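Local coordinates for protein 2-keto-3-deoxy-D-arabinonate dehydratase (Sulfolobus solfataricus, PDB 2Q18) that catalyses the metal-dependent dehydration of 2-dehydro-3-deoxy-D-arabinonate to 2,5-dioxopentanoate, a step in a pentose oxidation pathway, at residues Glu105-Ala110 / Met229-Glu234; Leu3-Lys8 / Pro70-Glu75; Asp136-Leu141 / Ala167-Ala172; Ile212-Arg217 / Gly265-Asp270. All blocks are in the same frame, centred on the assembly; numbering follows the deposited sequence.

Contact 1 of 4, residues Glu105-Ala110 / Met229-Glu234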
loop_
_atom_site.group_PDB
_atom_site.type_symbol
_atom_site.label_atom_id
_atom_site.label_comp_id
_atom_site.label_asym_id
_atom_site.label_seq_id
_atom_site.Cartn_x
_atom_site.Cartn_y
_atom_site.Cartn_z
ATOM N N GLU A 105 2.022 35.864 33.998
ATOM C CA GLU A 105 0.936 36.399 34.817
ATOM C C GLU A 105 -0.217 36.884 33.926
ATOM O O GLU A 105 -1.389 36.684 34.250
ATOM C CB GLU A 105 1.459 37.541 35.691
ATOM C CG GLU A 105 0.600 37.859 36.904
ATOM C CD GLU A 105 1.029 39.139 37.612
ATOM O OE1 GLU A 105 2.220 39.530 37.498
ATOM O OE2 GLU A 105 0.170 39.755 38.285
ATOM N N LYS A 106 0.135 37.506 32.802
ATOM C CA LYS A 106 -0.841 37.958 31.808
ATOM C C LYS A 106 -1.739 36.836 31.283
ATOM O O LYS A 106 -2.963 36.953 31.344
ATOM C CB LYS A 106 -0.149 38.668 30.646
ATOM C CG LYS A 106 -0.011 40.161 30.838
ATOM C CD LYS A 106 -0.104 40.879 29.505
ATOM C CE LYS A 106 -0.662 42.281 29.679
ATOM N NZ LYS A 106 -1.071 42.866 28.371
ATOM N N VAL A 107 -1.132 35.755 30.786
ATOM C CA VAL A 107 -1.886 34.599 30.275
ATOM C C VAL A 107 -2.746 33.972 31.371
ATOM O O VAL A 107 -3.881 33.561 31.123
ATOM C CB VAL A 107 -0.963 33.516 29.642
ATOM C CG1 VAL A 107 -1.777 32.321 29.164
ATOM C CG2 VAL A 107 -0.181 34.086 28.479
ATOM N N TYR A 108 -2.195 33.906 32.582
ATOM C CA TYR A 108 -2.915 33.387 33.742
ATOM C C TYR A 108 -4.234 34.132 33.974
ATOM O O TYR A 108 -5.255 33.514 34.280
ATOM C CB TYR A 108 -2.027 33.461 34.989
ATOM C CG TYR A 108 -2.628 32.818 36.217
ATOM C CD1 TYR A 108 -3.295 33.587 37.174
ATOM C CD2 TYR A 108 -2.528 31.441 36.428
ATOM C CE1 TYR A 108 -3.850 33.002 38.304
ATOM C CE2 TYR A 108 -3.083 30.847 37.557
ATOM C CZ TYR A 108 -3.739 31.634 38.490
ATOM O OH TYR A 108 -4.285 31.054 39.609
ATOM N N ASP A 109 -4.203 35.453 33.807
ATOM C CA ASP A 109 -5.368 36.312 34.046
ATOM C C ASP A 109 -6.239 36.548 32.803
ATOM O O ASP A 109 -7.330 37.113 32.913
ATOM C CB ASP A 109 -4.922 37.662 34.623
ATOM C CG ASP A 109 -4.272 37.535 35.994
ATOM O OD1 ASP A 109 -4.723 36.699 36.809
ATOM O OD2 ASP A 109 -3.311 38.285 36.259
ATOM N N ALA A 110 -5.761 36.114 31.636
ATOM C CA ALA A 110 -6.435 36.395 30.365
ATOM C C ALA A 110 -7.489 35.352 30.007
ATOM O O ALA A 110 -7.457 34.232 30.516
ATOM C CB ALA A 110 -5.415 36.526 29.245
ATOM N N MET A 229 -5.705 22.412 39.054
ATOM C CA MET A 229 -5.805 22.933 37.690
ATOM C C MET A 229 -6.931 23.963 37.624
ATOM O O MET A 229 -8.073 23.679 37.991
ATOM C CB MET A 229 -6.024 21.812 36.665
ATOM C CG MET A 229 -5.544 22.168 35.247
ATOM S SD MET A 229 -6.015 20.999 33.937
ATOM C CE MET A 229 -5.411 19.455 34.619
ATOM N N ARG A 230 -6.583 25.162 37.169
ATOM C CA ARG A 230 -7.513 26.285 37.127
ATOM C C ARG A 230 -8.090 26.451 35.720
ATOM O O ARG A 230 -9.291 26.674 35.555
ATOM C CB ARG A 230 -6.804 27.560 37.593
ATOM C CG ARG A 230 -7.676 28.804 37.625
ATOM C CD ARG A 230 -6.919 29.966 38.242
ATOM N NE ARG A 230 -7.430 31.267 37.813
ATOM C CZ ARG A 230 -7.028 31.915 36.721
ATOM N NH1 ARG A 230 -6.108 31.386 35.919
ATOM N NH2 ARG A 230 -7.552 33.097 36.423
ATOM N N ARG A 231 -7.226 26.339 34.716
ATOM C CA ARG A 231 -7.646 26.363 33.323
ATOM C C ARG A 231 -8.068 24.956 32.901
ATOM O O ARG A 231 -7.222 24.082 32.693
ATOM C CB ARG A 231 -6.508 26.879 32.441
ATOM C CG ARG A 231 -6.938 27.284 31.046
ATOM C CD ARG A 231 -7.586 28.656 31.038
ATOM N NE ARG A 231 -6.606 29.733 31.144
ATOM C CZ ARG A 231 -6.814 30.973 30.717
ATOM N NH1 ARG A 231 -5.862 31.889 30.849
ATOM N NH2 ARG A 231 -7.971 31.296 30.147
ATOM N N LYS A 232 -9.376 24.742 32.780
ATOM C CA LYS A 232 -9.922 23.410 32.517
ATOM C C LYS A 232 -9.597 22.877 31.114
ATOM O O LYS A 232 -9.342 23.651 30.186
ATOM C CB LYS A 232 -11.429 23.365 32.810
ATOM C CG LYS A 232 -12.312 24.145 31.834
ATOM C CD LYS A 232 -13.603 24.630 32.503
ATOM C CE LYS A 232 -14.547 23.479 32.852
ATOM N NZ LYS A 232 -15.885 23.967 33.289
ATOM N N ILE A 233 -9.611 21.553 30.983
ATOM C CA ILE A 233 -9.218 20.864 29.751
ATOM C C ILE A 233 -10.145 21.211 28.580
ATOM O O ILE A 233 -9.675 21.472 27.472
ATOM C CB ILE A 233 -9.145 19.328 29.967
ATOM C CG1 ILE A 233 -8.111 19.000 31.053
ATOM C CG2 ILE A 233 -8.825 18.606 28.653
ATOM C CD1 ILE A 233 -8.211 17.594 31.612
ATOM N N GLU A 234 -11.451 21.211 28.845
ATOM C CA GLU A 234 -12.482 21.614 27.880
ATOM C C GLU A 234 -12.137 22.942 27.195
ATOM O O GLU A 234 -12.245 23.060 25.976
ATOM C CB GLU A 234 -13.841 21.700 28.591
ATOM C CG GLU A 234 -14.993 22.286 27.774
ATOM C CD GLU A 234 -16.257 22.525 28.610
ATOM O OE1 GLU A 234 -16.143 22.813 29.827
ATOM O OE2 GLU A 234 -17.371 22.435 28.043
#

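Contact 2 of 4, residues Leu3-Lys8 / Pro70-Glu75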
loop_
_atom_site.group_PDB
_atom_site.type_symbol
_atom_site.label_atom_id
_atom_site.label_comp_id
_atom_site.label_asym_id
_atom_site.label_seq_id
_atom_site.Cartn_x
_atom_site.Cartn_y
_atom_site.Cartn_z
ATOM N N LEU A 3 -4.815 0.752 27.273
ATOM C CA LEU A 3 -4.215 0.344 26.018
ATOM C C LEU A 3 -2.704 0.547 26.034
ATOM O O LEU A 3 -2.219 1.615 26.406
ATOM C CB LEU A 3 -4.868 1.148 24.891
ATOM C CG LEU A 3 -4.476 0.960 23.434
ATOM C CD1 LEU A 3 -5.707 1.169 22.560
ATOM C CD2 LEU A 3 -3.390 1.962 23.076
ATOM N N PHE A 4 -1.971 -0.486 25.634
ATOM C CA PHE A 4 -0.528 -0.378 25.460
ATOM C C PHE A 4 -0.083 -0.989 24.135
ATOM O O PHE A 4 -0.866 -1.654 23.455
ATOM C CB PHE A 4 0.249 -0.954 26.665
ATOM C CG PHE A 4 0.050 -2.436 26.903
ATOM C CD1 PHE A 4 -1.081 -2.910 27.565
ATOM C CD2 PHE A 4 1.029 -3.350 26.514
ATOM C CE1 PHE A 4 -1.256 -4.277 27.807
ATOM C CE2 PHE A 4 0.870 -4.718 26.755
ATOM C CZ PHE A 4 -0.276 -5.182 27.401
ATOM N N ARG A 5 1.168 -0.740 23.765
ATOM C CA ARG A 5 1.700 -1.228 22.502
ATOM C C ARG A 5 3.135 -1.691 22.691
ATOM O O ARG A 5 3.909 -1.083 23.444
ATOM C CB ARG A 5 1.611 -0.137 21.421
ATOM C CG ARG A 5 1.911 -0.610 19.989
ATOM C CD ARG A 5 1.653 0.498 18.961
ATOM N NE ARG A 5 2.502 1.668 19.184
ATOM C CZ ARG A 5 2.774 2.592 18.268
ATOM N NH1 ARG A 5 2.265 2.499 17.045
ATOM N NH2 ARG A 5 3.560 3.614 18.576
ATOM N N VAL A 6 3.473 -2.786 22.018
ATOM C CA VAL A 6 4.836 -3.298 22.002
ATOM C C VAL A 6 5.374 -3.277 20.580
ATOM O O VAL A 6 4.605 -3.309 19.612
ATOM C CB VAL A 6 4.940 -4.749 22.581
ATOM C CG1 VAL A 6 4.320 -4.826 23.975
ATOM C CG2 VAL A 6 4.292 -5.779 21.643
ATOM N N VAL A 7 6.696 -3.208 20.465
ATOM C CA VAL A 7 7.372 -3.431 19.197
ATOM C C VAL A 7 8.040 -4.810 19.271
ATOM O O VAL A 7 8.644 -5.170 20.287
ATOM C CB VAL A 7 8.360 -2.273 18.836
ATOM C CG1 VAL A 7 9.479 -2.132 19.878
ATOM C CG2 VAL A 7 8.935 -2.450 17.430
ATOM N N LYS A 8 7.884 -5.588 18.204
ATOM C CA LYS A 8 8.331 -6.974 18.163
ATOM C C LYS A 8 8.862 -7.251 16.766
ATOM O O LYS A 8 8.120 -7.161 15.784
ATOM C CB LYS A 8 7.154 -7.903 18.481
ATOM C CG LYS A 8 7.457 -9.396 18.424
ATOM C CD LYS A 8 6.163 -10.188 18.524
ATOM C CE LYS A 8 6.403 -11.643 18.864
ATOM N NZ LYS A 8 5.101 -12.349 19.037
ATOM N N PRO A 70 2.125 4.010 23.272
ATOM C CA PRO A 70 0.883 3.270 23.011
ATOM C C PRO A 70 0.212 3.600 21.665
ATOM O O PRO A 70 -0.513 2.761 21.123
ATOM C CB PRO A 70 -0.025 3.658 24.186
ATOM C CG PRO A 70 0.538 4.917 24.719
ATOM C CD PRO A 70 2.013 4.884 24.455
ATOM N N ILE A 71 0.445 4.806 21.149
ATOM C CA ILE A 71 -0.008 5.201 19.807
ATOM C C ILE A 71 1.056 6.072 19.157
ATOM O O ILE A 71 1.983 6.535 19.829
ATOM C CB ILE A 71 -1.358 6.013 19.812
ATOM C CG1 ILE A 71 -1.200 7.352 20.555
ATOM C CG2 ILE A 71 -2.531 5.169 20.349
ATOM C CD1 ILE A 71 -2.396 8.301 20.416
ATOM N N ASP A 72 0.919 6.281 17.851
ATOM C CA ASP A 72 1.655 7.324 17.149
ATOM C C ASP A 72 0.728 8.535 17.021
ATOM O O ASP A 72 -0.134 8.561 16.139
ATOM C CB ASP A 72 2.105 6.840 15.760
ATOM C CG ASP A 72 3.051 5.642 15.829
ATOM O OD1 ASP A 72 4.039 5.701 16.590
ATOM O OD2 ASP A 72 2.806 4.638 15.115
ATOM N N PRO A 73 0.892 9.544 17.905
ATOM C CA PRO A 73 -0.004 10.700 17.839
ATOM C C PRO A 73 0.385 11.594 16.660
ATOM O O PRO A 73 1.521 12.074 16.606
ATOM C CB PRO A 73 0.240 11.410 19.172
ATOM C CG PRO A 73 1.655 11.057 19.532
ATOM C CD PRO A 73 1.920 9.692 18.954
ATOM N N PRO A 74 -0.539 11.809 15.704
ATOM C CA PRO A 74 -0.143 12.569 14.521
ATOM C C PRO A 74 0.347 13.972 14.875
ATOM O O PRO A 74 1.245 14.492 14.216
ATOM C CB PRO A 74 -1.424 12.615 13.678
ATOM C CG PRO A 74 -2.236 11.445 14.163
ATOM C CD PRO A 74 -1.949 11.379 15.638
ATOM N N GLU A 75 -0.225 14.556 15.925
ATOM C CA GLU A 75 0.214 15.853 16.432
ATOM C C GLU A 75 0.206 15.835 17.945
ATOM O O GLU A 75 -0.639 15.179 18.559
ATOM C CB GLU A 75 -0.695 16.988 15.923
ATOM C CG GLU A 75 -0.675 17.153 14.409
ATOM C CD GLU A 75 -1.550 18.296 13.900
ATOM O OE1 GLU A 75 -2.082 19.086 14.713
ATOM O OE2 GLU A 75 -1.694 18.397 12.667
#

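Contact 3 of 4, residues Asp136-Leu141 / Ala167-Ala172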
loop_
_atom_site.group_PDB
_atom_site.type_symbol
_atom_site.label_atom_id
_atom_site.label_comp_id
_atom_site.label_asym_id
_atom_site.label_seq_id
_atom_site.Cartn_x
_atom_site.Cartn_y
_atom_site.Cartn_z
ATOM N N ASP A 136 22.660 22.279 23.624
ATOM C CA ASP A 136 22.879 23.689 23.943
ATOM C C ASP A 136 22.020 24.193 25.101
ATOM O O ASP A 136 21.872 25.400 25.291
ATOM C CB ASP A 136 22.684 24.563 22.694
ATOM C CG ASP A 136 21.270 24.472 22.111
ATOM O OD1 ASP A 136 20.442 23.668 22.599
ATOM O OD2 ASP A 136 20.992 25.223 21.152
ATOM N N SER A 137 21.454 23.268 25.872
ATOM C CA SER A 137 20.721 23.632 27.078
ATOM C C SER A 137 21.521 23.259 28.320
ATOM O O SER A 137 22.076 22.161 28.401
ATOM C CB SER A 137 19.356 22.948 27.123
ATOM O OG SER A 137 18.688 23.252 28.335
ATOM N N GLU A 138 21.564 24.180 29.280
ATOM C CA GLU A 138 22.231 23.951 30.562
ATOM C C GLU A 138 21.218 23.869 31.700
ATOM O O GLU A 138 21.596 23.768 32.871
ATOM C CB GLU A 138 23.267 25.052 30.839
ATOM C CG GLU A 138 24.602 24.871 30.104
ATOM C CD GLU A 138 24.556 25.292 28.634
ATOM O OE1 GLU A 138 24.049 26.398 28.337
ATOM O OE2 GLU A 138 25.046 24.521 27.773
ATOM N N TRP A 139 19.931 23.921 31.354
ATOM C CA TRP A 139 18.858 23.794 32.342
ATOM C C TRP A 139 17.556 23.261 31.727
ATOM O O TRP A 139 16.656 24.028 31.357
ATOM C CB TRP A 139 18.634 25.120 33.092
ATOM C CG TRP A 139 17.586 25.040 34.163
ATOM C CD1 TRP A 139 17.381 24.008 35.035
ATOM C CD2 TRP A 139 16.604 26.036 34.480
ATOM N NE1 TRP A 139 16.327 24.297 35.870
ATOM C CE2 TRP A 139 15.833 25.536 35.552
ATOM C CE3 TRP A 139 16.302 27.303 33.963
ATOM C CZ2 TRP A 139 14.774 26.256 36.116
ATOM C CZ3 TRP A 139 15.249 28.020 34.524
ATOM C CH2 TRP A 139 14.498 27.492 35.589
ATOM N N THR A 140 17.471 21.935 31.633
ATOM C CA THR A 140 16.296 21.263 31.095
ATOM C C THR A 140 15.543 20.560 32.212
ATOM O O THR A 140 16.136 19.815 32.998
ATOM C CB THR A 140 16.687 20.260 29.982
ATOM O OG1 THR A 140 17.144 20.983 28.833
ATOM C CG2 THR A 140 15.508 19.385 29.582
ATOM N N LEU A 141 14.239 20.808 32.283
ATOM C CA LEU A 141 13.389 20.171 33.272
ATOM C C LEU A 141 12.320 19.298 32.627
ATOM O O LEU A 141 11.842 19.611 31.535
ATOM C CB LEU A 141 12.715 21.221 34.161
ATOM C CG LEU A 141 13.593 22.067 35.092
ATOM C CD1 LEU A 141 12.713 23.027 35.889
ATOM C CD2 LEU A 141 14.420 21.181 36.022
ATOM N N ALA A 167 13.588 22.903 27.691
ATOM C CA ALA A 167 14.837 23.628 27.904
ATOM C C ALA A 167 14.523 24.988 28.528
ATOM O O ALA A 167 14.478 26.016 27.842
ATOM C CB ALA A 167 15.597 23.777 26.607
ATOM N N ARG A 168 14.294 24.972 29.837
ATOM C CA ARG A 168 13.834 26.142 30.579
ATOM C C ARG A 168 14.756 27.359 30.473
ATOM O O ARG A 168 14.288 28.498 30.542
ATOM C CB ARG A 168 13.589 25.777 32.046
ATOM C CG ARG A 168 12.404 24.839 32.283
ATOM C CD ARG A 168 11.046 25.540 32.100
ATOM N NE ARG A 168 11.006 26.846 32.759
ATOM C CZ ARG A 168 10.825 27.032 34.065
ATOM N NH1 ARG A 168 10.654 25.995 34.879
ATOM N NH2 ARG A 168 10.816 28.261 34.561
ATOM N N ASP A 169 16.053 27.119 30.293
ATOM C CA ASP A 169 17.018 28.213 30.158
ATOM C C ASP A 169 16.829 28.987 28.857
ATOM O O ASP A 169 16.924 30.216 28.849
ATOM C CB ASP A 169 18.467 27.721 30.303
ATOM C CG ASP A 169 18.829 26.621 29.316
ATOM O OD1 ASP A 169 17.959 25.780 28.993
ATOM O OD2 ASP A 169 19.999 26.595 28.869
ATOM N N LEU A 170 16.551 28.270 27.767
ATOM C CA LEU A 170 16.316 28.904 26.470
ATOM C C LEU A 170 15.034 29.739 26.493
ATOM O O LEU A 170 14.996 30.840 25.945
ATOM C CB LEU A 170 16.289 27.867 25.336
ATOM C CG LEU A 170 17.525 26.976 25.128
ATOM C CD1 LEU A 170 17.401 26.154 23.846
ATOM C CD2 LEU A 170 18.820 27.778 25.114
ATOM N N GLU A 171 14.003 29.212 27.150
ATOM C CA GLU A 171 12.741 29.915 27.343
ATOM C C GLU A 171 12.906 31.206 28.161
ATOM O O GLU A 171 12.339 32.247 27.810
ATOM C CB GLU A 171 11.726 28.988 28.016
ATOM C CG GLU A 171 10.467 29.691 28.494
ATOM C CD GLU A 171 9.493 28.773 29.208
ATOM O OE1 GLU A 171 9.853 27.616 29.524
ATOM O OE2 GLU A 171 8.354 29.223 29.455
ATOM N N ALA A 172 13.673 31.122 29.251
ATOM C CA ALA A 172 13.913 32.261 30.143
ATOM C C ALA A 172 14.690 33.363 29.436
ATOM O O ALA A 172 14.494 34.549 29.706
ATOM C CB ALA A 172 14.652 31.809 31.399
HETATM O O HOH W 1 21.697 28.221 27.467
#

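Contact 4 of 4, residues Ile212-Arg217 / Gly265-Asp270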
loop_
_atom_site.group_PDB
_atom_site.type_symbol
_atom_site.label_atom_id
_atom_site.label_comp_id
_atom_site.label_asym_id
_atom_site.label_seq_id
_atom_site.Cartn_x
_atom_site.Cartn_y
_atom_site.Cartn_z
ATOM N N ILE A 212 13.006 12.542 39.978
ATOM C CA ILE A 212 14.223 12.489 39.184
ATOM C C ILE A 212 15.248 11.687 39.982
ATOM O O ILE A 212 15.635 12.077 41.088
ATOM C CB ILE A 212 14.766 13.893 38.847
ATOM C CG1 ILE A 212 13.684 14.727 38.132
ATOM C CG2 ILE A 212 16.043 13.780 38.005
ATOM C CD1 ILE A 212 13.982 16.226 38.034
ATOM N N VAL A 213 15.663 10.555 39.421
ATOM C CA VAL A 213 16.586 9.645 40.091
ATOM C C VAL A 213 17.957 9.752 39.439
ATOM O O VAL A 213 18.105 9.526 38.233
ATOM C CB VAL A 213 16.066 8.183 40.077
ATOM C CG1 VAL A 213 17.031 7.252 40.822
ATOM C CG2 VAL A 213 14.680 8.104 40.697
ATOM N N ARG A 214 18.951 10.128 40.244
ATOM C CA ARG A 214 20.324 10.286 39.785
ATOM C C ARG A 214 21.209 9.298 40.536
ATOM O O ARG A 214 21.318 9.374 41.758
ATOM C CB ARG A 214 20.803 11.721 40.032
ATOM C CG ARG A 214 22.193 12.029 39.482
ATOM C CD ARG A 214 22.414 13.533 39.373
ATOM N NE ARG A 214 21.462 14.147 38.450
ATOM C CZ ARG A 214 21.350 15.456 38.226
ATOM N NH1 ARG A 214 20.444 15.899 37.359
ATOM N NH2 ARG A 214 22.144 16.323 38.851
ATOM N N GLU A 215 21.829 8.374 39.804
ATOM C CA GLU A 215 22.656 7.319 40.403
ATOM C C GLU A 215 21.998 6.680 41.636
ATOM O O GLU A 215 22.643 6.513 42.680
ATOM C CB GLU A 215 24.060 7.856 40.742
ATOM C CG GLU A 215 24.922 8.142 39.513
ATOM C CD GLU A 215 26.262 8.781 39.854
ATOM O OE1 GLU A 215 26.306 9.678 40.730
ATOM O OE2 GLU A 215 27.273 8.394 39.227
ATOM N N GLY A 216 20.710 6.344 41.507
ATOM C CA GLY A 216 19.946 5.665 42.558
ATOM C C GLY A 216 19.335 6.584 43.598
ATOM O O GLY A 216 18.495 6.171 44.401
ATOM N N ARG A 217 19.756 7.841 43.564
ATOM C CA ARG A 217 19.365 8.850 44.538
ATOM C C ARG A 217 18.143 9.637 44.045
ATOM O O ARG A 217 18.099 10.056 42.889
ATOM C CB ARG A 217 20.571 9.771 44.741
ATOM C CG ARG A 217 20.334 11.120 45.348
ATOM C CD ARG A 217 21.319 12.111 44.732
ATOM N NE ARG A 217 21.861 13.073 45.687
ATOM C CZ ARG A 217 21.172 14.052 46.272
ATOM N NH1 ARG A 217 19.877 14.211 46.035
ATOM N NH2 ARG A 217 21.784 14.870 47.121
ATOM N N GLY A 265 18.406 20.742 37.081
ATOM C CA GLY A 265 18.506 20.429 35.662
ATOM C C GLY A 265 18.892 18.984 35.409
ATOM O O GLY A 265 19.789 18.438 36.063
ATOM N N LEU A 266 18.195 18.363 34.460
ATOM C CA LEU A 266 18.457 16.988 34.049
ATOM C C LEU A 266 19.867 16.816 33.501
ATOM O O LEU A 266 20.405 17.716 32.855
ATOM C CB LEU A 266 17.449 16.582 32.966
ATOM C CG LEU A 266 16.215 15.722 33.263
ATOM C CD1 LEU A 266 15.711 15.794 34.703
ATOM C CD2 LEU A 266 15.098 16.037 32.262
ATOM N N LYS A 267 20.463 15.658 33.760
ATOM C CA LYS A 267 21.696 15.286 33.069
ATOM C C LYS A 267 21.692 13.849 32.563
ATOM O O LYS A 267 20.805 13.066 32.892
ATOM C CB LYS A 267 22.956 15.608 33.894
ATOM C CG LYS A 267 22.962 15.128 35.324
ATOM C CD LYS A 267 24.236 15.595 36.068
ATOM C CE LYS A 267 24.269 17.112 36.256
ATOM N NZ LYS A 267 25.458 17.568 37.034
ATOM N N ASP A 268 22.685 13.531 31.738
ATOM C CA ASP A 268 22.824 12.217 31.130
ATOM C C ASP A 268 22.667 11.113 32.172
ATOM O O ASP A 268 23.227 11.198 33.270
ATOM C CB ASP A 268 24.181 12.108 30.433
ATOM C CG ASP A 268 24.225 10.995 29.405
ATOM O OD1 ASP A 268 23.497 11.081 28.390
ATOM O OD2 ASP A 268 25.002 10.038 29.601
ATOM N N GLU A 269 21.865 10.106 31.820
ATOM C CA GLU A 269 21.617 8.904 32.636
ATOM C C GLU A 269 20.666 9.084 33.829
ATOM O O GLU A 269 20.390 8.113 34.535
ATOM C CB GLU A 269 22.921 8.186 33.057
ATOM C CG GLU A 269 23.882 7.807 31.911
ATOM C CD GLU A 269 23.269 6.899 30.836
ATOM O OE1 GLU A 269 22.199 6.286 31.069
ATOM O OE2 GLU A 269 23.871 6.796 29.742
ATOM N N ASP A 270 20.152 10.299 34.046
ATOM C CA ASP A 270 19.064 10.505 35.014
ATOM C C ASP A 270 17.879 9.617 34.650
ATOM O O ASP A 270 17.696 9.271 33.482
ATOM C CB ASP A 270 18.579 11.964 35.024
ATOM C CG ASP A 270 19.462 12.891 35.860
ATOM O OD1 ASP A 270 20.368 12.408 36.580
ATOM O OD2 ASP A 270 19.236 14.119 35.791
HETATM O O HOH W 2 21.385 19.177 38.009
HETATM O O HOH W 3 21.915 8.423 36.919
#

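Contact 1 of 4, residues Glu105-Ala110 / Met229-Glu234
Arg230 lays its guanidinium flat on one face of the Tyr108 ring, the planes 20° apart and Arg230 CZ 3.9 Å from the ring centroid, a stacked cation-pi pair with NH1 over the ring centre. The same group turns its N-H bonds to the backbone: Arg230 NH1 donates to Tyr108 O at 2.8 Å, and NH2 adds a weak bond to that oxygen. Tyr108 reaches the arginine because its CG stands anti to the backbone N (chi1 -174°). With an alanine here, the Arg230 guanidinium would probably lose its aromatic platform and be freer to turn. Tyr108 O lies in the last turn of helix 103-109 of the FAH-family domain and Ala110 O just beyond it, and two arginines donate to these carbonyls. Buried Arg231, its chain bent at chi2 and chi3, sends NH1 to Ala110 O at 2.9 Å, with NH2 bonding weakly to the same oxygen and forming a salt bridge to Glu235. Toward solvent the contact thins: exposed Asp109 has OD1 4.6 Å from Arg230 NH2, well off the guanidinium plane. The Tyr108 side chain is about 4 Å, nearest atoms, from that of Ile81, which binds substrate.

Contact 2 of 4, residues Leu3-Lys8 / Pro70-Glu75
Arg5 and Asp72 carry the charged part of the contact, an end-on, two-nitrogen salt bridge. Arg5 NH1 meets Asp72 OD2 and Arg5 NH2 meets Asp72 OD1, each at 2.9 Å and each nearly straight, with an N-H...O angle of 176°. Both oxygens lie in the guanidinium plane, yet they are approached from above the carboxylate, whose plane is turned 63° from that of the arginine. The Arg5 chain runs extended until chi3 (61°), where a bend swings the guanidinium across so that Ile71 CA sits over one of its faces. A further bond runs from Arg5 NE to the carbonyl of Lys69, and Tyr12 adds a cation-pi contact.

The apolar part lies at the other end. Leu3 CD2 touches Pro70 CB at 3.9 Å and Ile71 CG2 at 4.3 Å. Helix 30-40 covers Leu3 and Ile71, through Pro30 among others, and Phe190 and Ile194 of strand 188-195 pack on Pro70.

Between the two, carbon packs on a backbone carbonyl: Arg5 CB rests 3.6 Å from Pro70 O.

In the fold, the contact joins N-terminal strand 2-8 to the linker that leaves its antiparallel partner 65-67 and leads to strand 76-80. The charge of the buried Arg5 guanidinium is probably balanced by the Asp72 carboxylate, gripped at both oxygens, while Lys69 O takes its NE.

Contact 3 of 4, residues Asp136-Leu141 / Ala167-Ala172
Asp136 begins the contact lightly, its carbonyl O lying 3.9 Å from Leu170 CD2; its carboxylate is engaged by Arg134 and by Arg112 and Arg242 of the second subunit. Ser137 follows with a stronger hold: OG donates to Asp169 OD1 at 2.7 Å, on the syn side of the carboxylate, and also lies against Ala167 CB. Glu138 offers its backbone N to Asp169 OD2 at 2.9 Å in a nearly straight bond (170°), arriving from above the carboxylate plane. Its own carboxylate comes close to that of Asp169, and a water donating to Glu138 OE1 and Asp169 OD2 sits between the like charges. A chi1 of 57°, with CG between the backbone N and the carbonyl carbon, brings the Asp169 carboxylate to the Ser137 hydroxyl and Glu138 amide. A leucine in place of Asp169 would probably leave that hydroxyl and amide without their acceptor.

All this takes place where strand 156-167 gives way to helix 168-173 in the FAH-family domain: Ala167 is the N-cap residue, and the loop leading into strand 140-150 lies over the first turn.

Trp139 then covers that turn. Arg168 CB stands over the face of its six-membered ring, 3.7 Å from the centroid in a CH-pi contact, and Trp139 O accepts a weak bond from Asp169 N. Thr140 OG1 packs against Ala167 CA at 3.6 Å. Last, Leu141 CD1 touches Arg168 NH1, while Arg168 NE pairs with Glu171 OE1; the Arg168 side chain is about 4 Å, nearest atoms, from that of the magnesium ligand Glu143.

Contact 4 of 4, residues Ile212-Arg217 / Gly265-Asp270
Asp270 OD2 is gripped twice: it uses its syn lone pair for Arg214 NH1 (2.7 Å) and is met by the backbone N of Lys267 at 2.8 Å from above the carboxylate plane. The other oxygen, Asp270 OD1, takes Arg214 NE at 2.8 Å, also on its syn side. The result is a side-on, two-nitrogen salt bridge with guanidinium and carboxylate only 9° from coplanar. Arg214 NH1 has a second acceptor near the guanidinium plane, Gly265 O at 2.9 Å, and a water links Arg214 NH2 to that same carbonyl. With CG anti to the backbone N (chi1 -175°) and a turn at chi3, the arginine brings its flat end into the loop.

The loop 265-270 closes in a type II turn, Lys267 to Asp270, just before strand 271-276, which pairs antiparallel with strand 207-214; across from it strands 207-214 and 217-225 form a beta hairpin closed by a type I' turn, Arg214 to Arg217. The contact therefore lies at one end of the sheet containing these strands, and a water bridges Glu215 N and Glu269 O from turn to turn.

Lys267 lays its aliphatic chain over one guanidinium face, CG 3.3 Å from Arg214 CZ, while Phe219 adds a cation-pi contact to the arginine. The Lys267 NZ is 4.0 Å from Arg214 NH2, a like-charge approach. On the buried side, Ile212 CD1 meets Leu266 CD1 at 3.8 Å, with Pro142 of strand 140-150 packed on both.

How the contacts relate
Contact 2 is the buried one, in the N-terminal part of the chain and across the chain's centre from contacts 1 and 3; the other three are partly buried and belong to the FAH-family domain. Arginine serves in all four, differently: paired with aspartate in contacts 2 and 4, end-on in one and side-on in the other, turned to carbonyls at a helix end in contact 1, and mainly packed on tryptophan in contact 3, where an aspartate accepts from a serine hydroxyl and a backbone amide. Contacts 3 and 4 touch, Thr140 O lying 2.9 Å from Leu266 N in a probable hydrogen bond. Contacts 1, 2 and 3 have residues reaching neighbouring subunits; no other chain touches the segments of contact 4.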